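Local coordinates for protein peptidyl tryptophan dihydroxylase (PDB 7CTQ) that probably dihydroxylates a peptidyl tryptophan as a flavin-dependent monooxygenase, a step essential for building the tryptophylquinone cofactor of quinohemoprotein amine dehydrogenase, at residues A41-V46 with W185-E190; Q65-A70 with F87-Q92. All blocks are in the same frame, centred on the assembly; numbering follows the deposited sequence.

Contact 1. Residues A41-V46 with W185-E190; sequences AAVEGV and WMARLE. With FAD (flavin-adenine dinucleotide), chain C.
V43 splays its two methyls over strand 182-188 and the turn that follows it: CG2 rests 3.7 Å from A187 CB, while CG1 lies 3.7 Å from L189 CD1. The two methyls reach separate partners because CG1 is anti to the carbonyl carbon (chi1 -48°) and CG2 sits between the backbone N and that carbon. V43 and L189 lie alongside each other, running opposite ways. W185 continues the same layer. Its indole brings CZ2 to 3.8 Å from G45 N, approaching obliquely, and V43 O lies at the ring edge, in plane, 3.7 Å from W185 NE1. V43 O and W185 NE1 are buried, and neither has a hydrogen-bond partner in the model.

Strands 43-46 and 182-188 belong to one mixed sheet, but here they cross at 105° with axes 8.1 Å apart, so side chains rather than backbone bonds join them. Side chains alternate along strand 43-46: V43 points toward 185-190, E44 away from it and onto the flavin. G45 grips the pyrimidine end of the isoalloxazine twice: its N donates to FAD O4, and its O accepts from FAD N3 (2.8 Å, 163° at the hydrogen). The extended E44 chain lies flat over one face of the isoalloxazine, CG 3.4 Å from FAD C4X. Its OE1 accepts from FAD O2' at 2.8 Å, and OE2 forms a salt bridge with R91 NH1. An alanine in place of E44 would probably leave the ribityl hydroxyl O2' without this acceptor and R91 without one of its carboxylate partners.

Contact 2. Residues Q65-A70 with F87-Q92; sequences QAAMPA and FLLDRQ. With FAD (flavin-adenine dinucleotide), chain C.
L88 and M68 form the antiparallel hydrogen-bonded pair that joins strand 67-76 to strand 87-90, in the mixed sheet on which the isoalloxazine end of the flavin rests. M68 N donates to L88 O at 3.1 Å, within the carbonyl plane, and L88 N returns a bond to M68 O. The ladder is extended by D90 N, which donates almost straight (174°) to A66 O just before strand 67-76 begins. At the intervening non-hydrogen-bonded pair, A67 with L89, the CA of A67 approaches L88 O to 3.2 Å in a CA-H...O contact.

Apolar packing follows the alternation of the strands. A67 and L89 share one face of the sheet, where L89 CD1 lies 4.0 Å from A66 CB; with CG anti to the backbone N (chi1 -180°), the side chain swings its end back toward A66. M68 and L88 point to the other face, and there A70 CB nestles against the branch of L88, 3.6 Å from CG and almost as near to both methyls. F87 and P69 meet at the strand end, their side chains crossing obliquely with P69 CG 3.8 Å from F87 CE1.

Polar and charged groups take over where the strand becomes a helix. D90 is the N-cap of helix 91-104: its OD1 accepts from Q92 N from above the carboxylate plane, and OD2 has a salt bridge to R193. The next residue, R91, has a bent chain that turns its guanidinium to the cofactor, helped by a salt bridge to D95. R91 NH1 donates to the ribityl oxygen FAD O4', and R91 NH2 donates to the phosphate oxygen FAD O1A, which lies at the guanidinium edge, in its plane, at 2.9 Å.

In the fold
The centres of the two contacts lie about 7 Å apart. In chain order the segments run 41-46, 65-70, 87-92, 185-190, so contact 2 falls wholly between the two halves of contact 1. Strand 87-90 is the common element: it pairs antiparallel with 43-46 on one edge and with 67-76 on the other, all in the same mixed sheet. Backbone bonds between L89 N and E44 O and between R91 N and A42 O probably stitch the contacts together. Both reach FAD, contact 1 at the isoalloxazine and ribityl chain, contact 2 at the ribityl chain and phosphate, so strand 43-46 and the start of helix 91-104 hold successive portions of one cofactor.

Contact 1. Residues A41-V46 with W185-E190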
ATOM      1  N   ALA A  41      -1.388  -2.786  20.349  1.00107.79           N
ATOM      2  CA  ALA A  41      -0.498  -1.633  20.268  1.00 96.51           C
ATOM      3  C   ALA A  41       0.550  -1.885  19.190  1.00 92.95           C
ATOM      4  O   ALA A  41       1.419  -2.747  19.350  1.00 88.93           O
ATOM      5  CB  ALA A  41       0.153  -1.385  21.625  1.00 76.66           C
ATOM      6  N   ALA A  42       0.463  -1.152  18.084  1.00 84.92           N
ATOM      7  CA  ALA A  42       1.459  -1.231  17.025  1.00 72.03           C
ATOM      8  C   ALA A  42       1.949   0.170  16.712  1.00 68.00           C
ATOM      9  O   ALA A  42       1.138   1.082  16.530  1.00 82.02           O
ATOM     10  CB  ALA A  42       0.883  -1.879  15.765  1.00 82.78           C
ATOM     11  N   VAL A  43       3.266   0.350  16.658  1.00 63.63           N
ATOM     12  CA  VAL A  43       3.848   1.603  16.200  1.00 69.91           C
ATOM     13  C   VAL A  43       4.729   1.314  14.996  1.00 67.35           C
ATOM     14  O   VAL A  43       5.503   0.349  14.990  1.00 71.88           O
ATOM     15  CB  VAL A  43       4.626   2.341  17.306  1.00 66.24           C
ATOM     16  CG1 VAL A  43       3.784   2.401  18.567  1.00 68.63           C
ATOM     17  CG2 VAL A  43       6.006   1.722  17.556  1.00 61.34           C
ATOM     18  N   GLU A  44       4.589   2.145  13.974  1.00 66.58           N
ATOM     19  CA  GLU A  44       5.219   1.946  12.688  1.00 57.07           C
ATOM     20  C   GLU A  44       6.142   3.114  12.395  1.00 49.02           C
ATOM     21  O   GLU A  44       5.988   4.204  12.949  1.00 65.21           O
ATOM     22  CB  GLU A  44       4.159   1.810  11.591  1.00 57.35           C
ATOM     23  CG  GLU A  44       3.436   0.474  11.617  1.00 60.12           C
ATOM     24  CD  GLU A  44       2.115   0.495  10.876  1.00 58.70           C
ATOM     25  OE1 GLU A  44       1.494  -0.584  10.749  1.00 61.56           O
ATOM     26  OE2 GLU A  44       1.691   1.583  10.430  1.00 62.34           O
ATOM     27  N   GLY A  45       7.122   2.866  11.530  1.00 54.72           N
ATOM     28  CA  GLY A  45       7.983   3.922  11.035  1.00 63.79           C
ATOM     29  C   GLY A  45       7.355   4.570   9.814  1.00 76.11           C
ATOM     30  O   GLY A  45       6.925   3.879   8.887  1.00 65.03           O
ATOM     31  N   VAL A  46       7.289   5.900   9.827  1.00 69.42           N
ATOM     32  CA  VAL A  46       6.720   6.653   8.716  1.00 73.55           C
ATOM     33  C   VAL A  46       7.746   7.666   8.230  1.00 82.18           C
ATOM     34  O   VAL A  46       8.530   8.213   9.012  1.00 80.98           O
ATOM     35  CB  VAL A  46       5.392   7.351   9.098  1.00 71.67           C
ATOM     36  CG1 VAL A  46       4.276   6.318   9.268  1.00 64.35           C
ATOM     37  CG2 VAL A  46       5.558   8.196  10.365  1.00 67.52           C
ATOM     38  N   TRP A 185      12.923  -4.526  13.490  1.00 36.84           N
ATOM     39  CA  TRP A 185      12.583  -3.131  13.708  1.00 39.82           C
ATOM     40  C   TRP A 185      12.158  -2.970  15.161  1.00 45.30           C
ATOM     41  O   TRP A 185      11.401  -3.796  15.684  1.00 41.43           O
ATOM     42  CB  TRP A 185      11.449  -2.703  12.783  1.00 40.33           C
ATOM     43  CG  TRP A 185      10.662  -1.528  13.252  1.00 45.73           C
ATOM     44  CD1 TRP A 185       9.403  -1.539  13.785  1.00 49.44           C
ATOM     45  CD2 TRP A 185      11.067  -0.156  13.208  1.00 41.76           C
ATOM     46  NE1 TRP A 185       9.003  -0.259  14.079  1.00 49.39           N
ATOM     47  CE2 TRP A 185      10.004   0.609  13.731  1.00 43.74           C
ATOM     48  CE3 TRP A 185      12.227   0.498  12.774  1.00 48.49           C
ATOM     49  CZ2 TRP A 185      10.065   1.998  13.835  1.00 55.90           C
ATOM     50  CZ3 TRP A 185      12.290   1.876  12.880  1.00 60.14           C
ATOM     51  CH2 TRP A 185      11.212   2.613  13.401  1.00 59.24           C
ATOM     52  N   MET A 186      12.628  -1.905  15.812  1.00 42.56           N
ATOM     53  CA  MET A 186      12.290  -1.681  17.213  1.00 50.43           C
ATOM     54  C   MET A 186      12.089  -0.196  17.490  1.00 47.96           C
ATOM     55  O   MET A 186      12.711   0.663  16.857  1.00 47.40           O
ATOM     56  CB  MET A 186      13.371  -2.242  18.152  1.00 38.15           C
ATOM     57  CG  MET A 186      14.726  -1.608  17.948  1.00 46.13           C
ATOM     58  SD  MET A 186      16.038  -2.550  18.726  1.00 47.88           S
ATOM     59  CE  MET A 186      16.550  -3.637  17.391  1.00 45.95           C
ATOM     60  N   ALA A 187      11.222   0.095  18.462  1.00 43.90           N
ATOM     61  CA  ALA A 187      10.896   1.473  18.794  1.00 48.09           C
ATOM     62  C   ALA A 187      10.568   1.600  20.276  1.00 45.52           C
ATOM     63  O   ALA A 187      10.052   0.672  20.905  1.00 44.83           O
ATOM     64  CB  ALA A 187       9.719   1.985  17.962  1.00 50.01           C
ATOM     65  N   ARG A 188      10.848   2.782  20.817  1.00 51.64           N
ATOM     66  CA  ARG A 188      10.522   3.112  22.197  1.00 51.88           C
ATOM     67  C   ARG A 188       9.875   4.488  22.203  1.00 50.13           C
ATOM     68  O   ARG A 188      10.517   5.475  21.833  1.00 52.23           O
ATOM     69  CB  ARG A 188      11.777   3.087  23.071  1.00 51.43           C
ATOM     70  CG  ARG A 188      11.533   3.337  24.534  1.00 55.67           C
ATOM     71  CD  ARG A 188      12.838   3.653  25.217  1.00 60.41           C
ATOM     72  NE  ARG A 188      12.672   3.723  26.663  1.00 72.28           N
ATOM     73  CZ  ARG A 188      13.656   4.006  27.507  1.00 74.78           C
ATOM     74  NH1 ARG A 188      14.875   4.247  27.037  1.00 74.52           N
ATOM     75  NH2 ARG A 188      13.421   4.048  28.816  1.00 71.89           N
ATOM     76  N   LEU A 189       8.604   4.550  22.587  1.00 45.93           N
ATOM     77  CA  LEU A 189       7.885   5.810  22.563  1.00 48.89           C
ATOM     78  C   LEU A 189       8.272   6.663  23.771  1.00 66.02           C
ATOM     79  O   LEU A 189       8.926   6.202  24.714  1.00 55.39           O
ATOM     80  CB  LEU A 189       6.378   5.570  22.538  1.00 51.05           C
ATOM     81  CG  LEU A 189       5.816   4.886  21.292  1.00 50.20           C
ATOM     82  CD1 LEU A 189       4.404   4.399  21.563  1.00 60.24           C
ATOM     83  CD2 LEU A 189       5.829   5.845  20.127  1.00 58.53           C
ATOM     84  N   GLU A 190       7.857   7.932  23.730  1.00 67.95           N
ATOM     85  CA  GLU A 190       8.201   8.855  24.807  1.00 68.34           C
ATOM     86  C   GLU A 190       7.541   8.444  26.115  1.00 57.73           C
ATOM     87  O   GLU A 190       8.157   8.545  27.180  1.00 64.01           O
ATOM     88  CB  GLU A 190       7.803  10.279  24.427  1.00 74.98           C
ATOM     89  CG  GLU A 190       8.200  11.318  25.453  1.00 80.47           C
ATOM     90  CD  GLU A 190       8.917  12.492  24.828  1.00 89.55           C
ATOM     91  OE1 GLU A 190      10.116  12.681  25.126  1.00 97.23           O
ATOM     92  OE2 GLU A 190       8.287  13.216  24.030  1.00 96.08           O
TER
HETATM   93  PA  FAD C 501      -5.581  -1.403   8.047  1.00 44.94           P
HETATM   94  O1A FAD C 501      -4.740  -0.239   8.394  1.00 40.84           O
HETATM   95  O2A FAD C 501      -5.088  -2.707   8.657  1.00 47.92           O
HETATM   96  O5B FAD C 501      -7.070  -1.065   8.375  1.00 46.60           O
HETATM   97  C5B FAD C 501      -8.062  -2.099   8.527  1.00 44.08           C
HETATM   98  C4B FAD C 501      -9.068  -1.586   9.522  1.00 59.27           C
HETATM   99  O4B FAD C 501     -10.208  -2.475   9.544  1.00 61.30           O
HETATM  100  C3B FAD C 501      -8.577  -1.473  10.969  1.00 65.72           C
HETATM  101  O3B FAD C 501      -9.108  -0.299  11.579  1.00 68.73           O
HETATM  102  C2B FAD C 501      -9.098  -2.766  11.611  1.00 66.47           C
HETATM  103  O2B FAD C 501      -9.364  -2.636  13.007  1.00 74.80           O
HETATM  104  C1B FAD C 501     -10.417  -2.943  10.859  1.00 69.39           C
HETATM  105  N9A FAD C 501     -10.966  -4.291  10.800  1.00 64.79           N
HETATM  106  C8A FAD C 501     -10.313  -5.482  10.653  1.00 68.96           C
HETATM  107  N7A FAD C 501     -11.094  -6.533  10.624  1.00 69.28           N
HETATM  108  C5A FAD C 501     -12.355  -5.992  10.798  1.00 65.78           C
HETATM  109  C6A FAD C 501     -13.637  -6.572  10.885  1.00 62.70           C
HETATM  110  N6A FAD C 501     -13.868  -7.881  10.802  1.00 66.60           N
HETATM  111  N1A FAD C 501     -14.703  -5.745  11.055  1.00 58.01           N
HETATM  112  C2A FAD C 501     -14.483  -4.430  11.140  1.00 60.19           C
HETATM  113  N3A FAD C 501     -13.316  -3.778  11.074  1.00 64.30           N
HETATM  114  C4A FAD C 501     -12.289  -4.614  10.899  1.00 69.36           C
HETATM  115  N1  FAD C 501       3.377   0.638   7.133  1.00 49.19           N
HETATM  116  C2  FAD C 501       4.118   1.770   7.330  1.00 44.70           C
HETATM  117  O2  FAD C 501       3.852   2.827   6.755  1.00 45.91           O
HETATM  118  N3  FAD C 501       5.187   1.746   8.201  1.00 48.47           N
HETATM  119  C4  FAD C 501       5.613   0.658   8.934  1.00 55.73           C
HETATM  120  O4  FAD C 501       6.575   0.760   9.691  1.00 52.80           O
HETATM  121  C4X FAD C 501       4.825  -0.541   8.719  1.00 49.98           C
HETATM  122  N5  FAD C 501       5.164  -1.622   9.369  1.00 50.47           N
HETATM  123  C5X FAD C 501       4.413  -2.768   9.164  1.00 49.53           C
HETATM  124  C6  FAD C 501       4.765  -3.935   9.844  1.00 48.79           C
HETATM  125  C7  FAD C 501       4.053  -5.115   9.659  1.00 52.47           C
HETATM  126  C7M FAD C 501       4.459  -6.355  10.412  1.00 43.83           C
HETATM  127  C8  FAD C 501       2.964  -5.135   8.773  1.00 50.23           C
HETATM  128  C8M FAD C 501       2.165  -6.393   8.557  1.00 44.60           C
HETATM  129  C9  FAD C 501       2.606  -3.974   8.097  1.00 46.80           C
HETATM  130  C9A FAD C 501       3.323  -2.797   8.280  1.00 51.06           C
HETATM  131  N10 FAD C 501       2.980  -1.603   7.613  1.00 48.02           N
HETATM  132  C10 FAD C 501       3.724  -0.455   7.797  1.00 47.96           C
HETATM  133  C1' FAD C 501       1.881  -1.589   6.645  1.00 42.11           C
HETATM  134  C2' FAD C 501       0.616  -0.909   7.144  1.00 47.80           C
HETATM  135  O2' FAD C 501       0.221  -1.413   8.419  1.00 44.68           O
HETATM  136  C3' FAD C 501      -0.491  -1.161   6.123  1.00 44.22           C
HETATM  137  O3' FAD C 501       0.042  -0.886   4.832  1.00 43.02           O
HETATM  138  C4' FAD C 501      -1.759  -0.332   6.299  1.00 47.88           C
HETATM  139  O4' FAD C 501      -2.135  -0.243   7.677  1.00 50.93           O
HETATM  140  C5' FAD C 501      -2.893  -0.906   5.483  1.00 38.49           C
HETATM  141  O5' FAD C 501      -3.995   0.011   5.523  1.00 36.90           O
HETATM  142  P   FAD C 501      -5.462  -0.490   5.367  1.00 41.06           P
HETATM  143  O1P FAD C 501      -5.557  -1.172   3.994  1.00 39.11           O
HETATM  144  O2P FAD C 501      -6.428   0.612   5.636  1.00 41.78           O
HETATM  145  O3P FAD C 501      -5.581  -1.621   6.474  1.00 42.53           O

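Contact 2. Residues Q65-A70 with F87-Q92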
ATOM      1  N   GLN A  65      -0.984  14.246  16.389  1.00 93.97           N
ATOM      2  CA  GLN A  65      -1.058  13.788  17.771  1.00 95.48           C
ATOM      3  C   GLN A  65      -0.819  12.288  17.889  1.00 92.61           C
ATOM      4  O   GLN A  65      -0.671  11.779  19.007  1.00 87.61           O
ATOM      5  CB  GLN A  65      -2.411  14.157  18.388  1.00 95.27           C
ATOM      6  CG  GLN A  65      -2.925  15.546  18.017  1.00102.23           C
ATOM      7  CD  GLN A  65      -3.432  15.622  16.585  1.00102.80           C
ATOM      8  OE1 GLN A  65      -4.115  14.715  16.109  1.00 97.13           O
ATOM      9  NE2 GLN A  65      -3.072  16.694  15.882  1.00102.54           N
ATOM     10  N   ALA A  66      -0.782  11.582  16.757  1.00 88.57           N
ATOM     11  CA  ALA A  66      -0.407  10.180  16.692  1.00 76.74           C
ATOM     12  C   ALA A  66       1.039   9.969  16.268  1.00 73.18           C
ATOM     13  O   ALA A  66       1.595   8.895  16.529  1.00 68.15           O
ATOM     14  CB  ALA A  66      -1.323   9.437  15.712  1.00 79.84           C
ATOM     15  N   ALA A  67       1.654  10.957  15.622  1.00 71.25           N
ATOM     16  CA  ALA A  67       3.021  10.864  15.129  1.00 71.11           C
ATOM     17  C   ALA A  67       3.950  11.703  15.994  1.00 73.25           C
ATOM     18  O   ALA A  67       3.622  12.837  16.357  1.00 70.68           O
ATOM     19  CB  ALA A  67       3.112  11.329  13.674  1.00 67.91           C
ATOM     20  N   MET A  68       5.122  11.149  16.305  0.54 72.12           N
ATOM     21  CA  MET A  68       6.097  11.821  17.144  0.54 75.27           C
ATOM     22  C   MET A  68       7.497  11.631  16.575  0.54 73.77           C
ATOM     23  O   MET A  68       7.853  10.518  16.159  0.54 71.35           O
ATOM     24  CB  MET A  68       6.045  11.297  18.586  0.54 75.53           C
ATOM     25  CG  MET A  68       5.739   9.813  18.704  0.54 74.29           C
ATOM     26  SD  MET A  68       4.702   9.428  20.132  0.54 76.74           S
ATOM     27  CE  MET A  68       3.069   9.680  19.451  0.54 71.68           C
ATOM     28  N   PRO A  69       8.303  12.690  16.538  1.00 77.23           N
ATOM     29  CA  PRO A  69       9.662  12.565  16.002  1.00 75.65           C
ATOM     30  C   PRO A  69      10.512  11.654  16.873  1.00 73.39           C
ATOM     31  O   PRO A  69      10.251  11.466  18.064  1.00 76.76           O
ATOM     32  CB  PRO A  69      10.195  14.005  16.024  1.00 76.36           C
ATOM     33  CG  PRO A  69       8.977  14.878  16.191  1.00 77.23           C
ATOM     34  CD  PRO A  69       8.001  14.062  16.980  1.00 75.30           C
ATOM     35  N   ALA A  70      11.544  11.081  16.253  1.00 68.00           N
ATOM     36  CA  ALA A  70      12.417  10.159  16.966  1.00 69.76           C
ATOM     37  C   ALA A  70      13.657   9.893  16.136  1.00 63.87           C
ATOM     38  O   ALA A  70      13.580   9.789  14.909  1.00 76.80           O
ATOM     39  CB  ALA A  70      11.709   8.833  17.271  1.00 69.24           C
ATOM     40  N   PHE A  87       9.737   9.613  11.575  1.00 75.38           N
ATOM     41  CA  PHE A  87       8.874   9.693  12.739  1.00 72.06           C
ATOM     42  C   PHE A  87       8.425   8.292  13.135  1.00 75.37           C
ATOM     43  O   PHE A  87       8.799   7.288  12.517  1.00 74.64           O
ATOM     44  CB  PHE A  87       7.671  10.602  12.449  1.00 81.77           C
ATOM     45  CG  PHE A  87       8.045  12.012  12.057  1.00 82.47           C
ATOM     46  CD1 PHE A  87       7.771  13.078  12.902  1.00 82.20           C
ATOM     47  CD2 PHE A  87       8.664  12.273  10.841  1.00 87.67           C
ATOM     48  CE1 PHE A  87       8.117  14.369  12.545  1.00 80.97           C
ATOM     49  CE2 PHE A  87       9.014  13.560  10.482  1.00 91.59           C
ATOM     50  CZ  PHE A  87       8.739  14.609  11.334  1.00 90.74           C
ATOM     51  N   LEU A  88       7.624   8.230  14.194  1.00 58.32           N
ATOM     52  CA  LEU A  88       6.965   7.006  14.610  1.00 54.62           C
ATOM     53  C   LEU A  88       5.475   7.274  14.647  1.00 62.57           C
ATOM     54  O   LEU A  88       5.042   8.352  15.059  1.00 64.93           O
ATOM     55  CB  LEU A  88       7.444   6.521  15.991  1.00 67.88           C
ATOM     56  CG  LEU A  88       8.904   6.742  16.397  1.00 68.68           C
ATOM     57  CD1 LEU A  88       9.145   6.191  17.796  1.00 62.83           C
ATOM     58  CD2 LEU A  88       9.884   6.132  15.400  1.00 62.32           C
ATOM     59  N   LEU A  89       4.688   6.306  14.198  1.00 61.10           N
ATOM     60  CA  LEU A  89       3.242   6.458  14.149  1.00 68.15           C
ATOM     61  C   LEU A  89       2.617   5.442  15.086  1.00 69.76           C
ATOM     62  O   LEU A  89       2.827   4.237  14.923  1.00 66.86           O
ATOM     63  CB  LEU A  89       2.707   6.272  12.730  1.00 57.63           C
ATOM     64  CG  LEU A  89       1.192   6.446  12.696  1.00 61.41           C
ATOM     65  CD1 LEU A  89       0.820   7.923  12.752  1.00 63.01           C
ATOM     66  CD2 LEU A  89       0.602   5.776  11.480  1.00 54.11           C
ATOM     67  N   ASP A  90       1.850   5.916  16.058  1.00 67.27           N
ATOM     68  CA  ASP A  90       1.187   5.012  16.986  1.00 73.81           C
ATOM     69  C   ASP A  90      -0.194   4.708  16.414  1.00 70.48           C
ATOM     70  O   ASP A  90      -1.087   5.563  16.425  1.00 65.17           O
ATOM     71  CB  ASP A  90       1.135   5.612  18.389  1.00 81.26           C
ATOM     72  CG  ASP A  90       0.015   5.036  19.229  1.00 85.37           C
ATOM     73  OD1 ASP A  90      -0.264   3.823  19.124  1.00 85.40           O
ATOM     74  OD2 ASP A  90      -0.583   5.791  20.002  1.00 79.00           O
ATOM     75  N   ARG A  91      -0.351   3.485  15.896  1.00 71.21           N
ATOM     76  CA  ARG A  91      -1.581   3.087  15.226  1.00 71.34           C
ATOM     77  C   ARG A  91      -2.786   3.122  16.150  1.00 68.36           C
ATOM     78  O   ARG A  91      -3.915   3.268  15.668  1.00 71.34           O
ATOM     79  CB  ARG A  91      -1.415   1.689  14.629  1.00 69.39           C
ATOM     80  CG  ARG A  91      -0.386   1.632  13.509  1.00 66.47           C
ATOM     81  CD  ARG A  91      -0.747   2.611  12.408  1.00 59.67           C
ATOM     82  NE  ARG A  91      -2.093   2.372  11.896  1.00 61.37           N
ATOM     83  CZ  ARG A  91      -2.357   1.639  10.819  1.00 55.59           C
ATOM     84  NH1 ARG A  91      -1.362   1.084  10.140  1.00 43.78           N
ATOM     85  NH2 ARG A  91      -3.612   1.463  10.418  1.00 44.51           N
ATOM     86  N   GLN A  92      -2.576   2.990  17.462  1.00 77.13           N
ATOM     87  CA  GLN A  92      -3.668   3.182  18.412  1.00 82.87           C
ATOM     88  C   GLN A  92      -4.239   4.591  18.297  1.00 77.60           C
ATOM     89  O   GLN A  92      -5.433   4.773  18.028  1.00 72.15           O
ATOM     90  CB  GLN A  92      -3.183   2.910  19.838  1.00 80.99           C
ATOM     91  CG  GLN A  92      -2.325   1.662  19.999  1.00 91.35           C
ATOM     92  CD  GLN A  92      -1.593   1.631  21.334  1.00 92.95           C
ATOM     93  OE1 GLN A  92      -0.363   1.697  21.383  1.00 91.05           O
ATOM     94  NE2 GLN A  92      -2.351   1.534  22.422  1.00 87.93           N
TER
HETATM   95  PA  FAD C 501      -5.581  -1.403   8.047  1.00 44.94           P
HETATM   96  O1A FAD C 501      -4.740  -0.239   8.394  1.00 40.84           O
HETATM   97  O2A FAD C 501      -5.088  -2.707   8.657  1.00 47.92           O
HETATM   98  O5B FAD C 501      -7.070  -1.065   8.375  1.00 46.60           O
HETATM   99  C5B FAD C 501      -8.062  -2.099   8.527  1.00 44.08           C
HETATM  100  C4B FAD C 501      -9.068  -1.586   9.522  1.00 59.27           C
HETATM  101  O4B FAD C 501     -10.208  -2.475   9.544  1.00 61.30           O
HETATM  102  C3B FAD C 501      -8.577  -1.473  10.969  1.00 65.72           C
HETATM  103  O3B FAD C 501      -9.108  -0.299  11.579  1.00 68.73           O
HETATM  104  C2B FAD C 501      -9.098  -2.766  11.611  1.00 66.47           C
HETATM  105  O2B FAD C 501      -9.364  -2.636  13.007  1.00 74.80           O
HETATM  106  C1B FAD C 501     -10.417  -2.943  10.859  1.00 69.39           C
HETATM  107  N9A FAD C 501     -10.966  -4.291  10.800  1.00 64.79           N
HETATM  108  C8A FAD C 501     -10.313  -5.482  10.653  1.00 68.96           C
HETATM  109  N7A FAD C 501     -11.094  -6.533  10.624  1.00 69.28           N
HETATM  110  C5A FAD C 501     -12.355  -5.992  10.798  1.00 65.78           C
HETATM  111  C6A FAD C 501     -13.637  -6.572  10.885  1.00 62.70           C
HETATM  112  N6A FAD C 501     -13.868  -7.881  10.802  1.00 66.60           N
HETATM  113  N1A FAD C 501     -14.703  -5.745  11.055  1.00 58.01           N
HETATM  114  C2A FAD C 501     -14.483  -4.430  11.140  1.00 60.19           C
HETATM  115  N3A FAD C 501     -13.316  -3.778  11.074  1.00 64.30           N
HETATM  116  C4A FAD C 501     -12.289  -4.614  10.899  1.00 69.36           C
HETATM  117  N1  FAD C 501       3.377   0.638   7.133  1.00 49.19           N
HETATM  118  C2  FAD C 501       4.118   1.770   7.330  1.00 44.70           C
HETATM  119  O2  FAD C 501       3.852   2.827   6.755  1.00 45.91           O
HETATM  120  N3  FAD C 501       5.187   1.746   8.201  1.00 48.47           N
HETATM  121  C4  FAD C 501       5.613   0.658   8.934  1.00 55.73           C
HETATM  122  O4  FAD C 501       6.575   0.760   9.691  1.00 52.80           O
HETATM  123  C4X FAD C 501       4.825  -0.541   8.719  1.00 49.98           C
HETATM  124  N5  FAD C 501       5.164  -1.622   9.369  1.00 50.47           N
HETATM  125  C5X FAD C 501       4.413  -2.768   9.164  1.00 49.53           C
HETATM  126  C6  FAD C 501       4.765  -3.935   9.844  1.00 48.79           C
HETATM  127  C7  FAD C 501       4.053  -5.115   9.659  1.00 52.47           C
HETATM  128  C7M FAD C 501       4.459  -6.355  10.412  1.00 43.83           C
HETATM  129  C8  FAD C 501       2.964  -5.135   8.773  1.00 50.23           C
HETATM  130  C8M FAD C 501       2.165  -6.393   8.557  1.00 44.60           C
HETATM  131  C9  FAD C 501       2.606  -3.974   8.097  1.00 46.80           C
HETATM  132  C9A FAD C 501       3.323  -2.797   8.280  1.00 51.06           C
HETATM  133  N10 FAD C 501       2.980  -1.603   7.613  1.00 48.02           N
HETATM  134  C10 FAD C 501       3.724  -0.455   7.797  1.00 47.96           C
HETATM  135  C1' FAD C 501       1.881  -1.589   6.645  1.00 42.11           C
HETATM  136  C2' FAD C 501       0.616  -0.909   7.144  1.00 47.80           C
HETATM  137  O2' FAD C 501       0.221  -1.413   8.419  1.00 44.68           O
HETATM  138  C3' FAD C 501      -0.491  -1.161   6.123  1.00 44.22           C
HETATM  139  O3' FAD C 501       0.042  -0.886   4.832  1.00 43.02           O
HETATM  140  C4' FAD C 501      -1.759  -0.332   6.299  1.00 47.88           C
HETATM  141  O4' FAD C 501      -2.135  -0.243   7.677  1.00 50.93           O
HETATM  142  C5' FAD C 501      -2.893  -0.906   5.483  1.00 38.49           C
HETATM  143  O5' FAD C 501      -3.995   0.011   5.523  1.00 36.90           O
HETATM  144  P   FAD C 501      -5.462  -0.490   5.367  1.00 41.06           P
HETATM  145  O1P FAD C 501      -5.557  -1.172   3.994  1.00 39.11           O
HETATM  146  O2P FAD C 501      -6.428   0.612   5.636  1.00 41.78           O
HETATM  147  O3P FAD C 501      -5.581  -1.621   6.474  1.00 42.53           O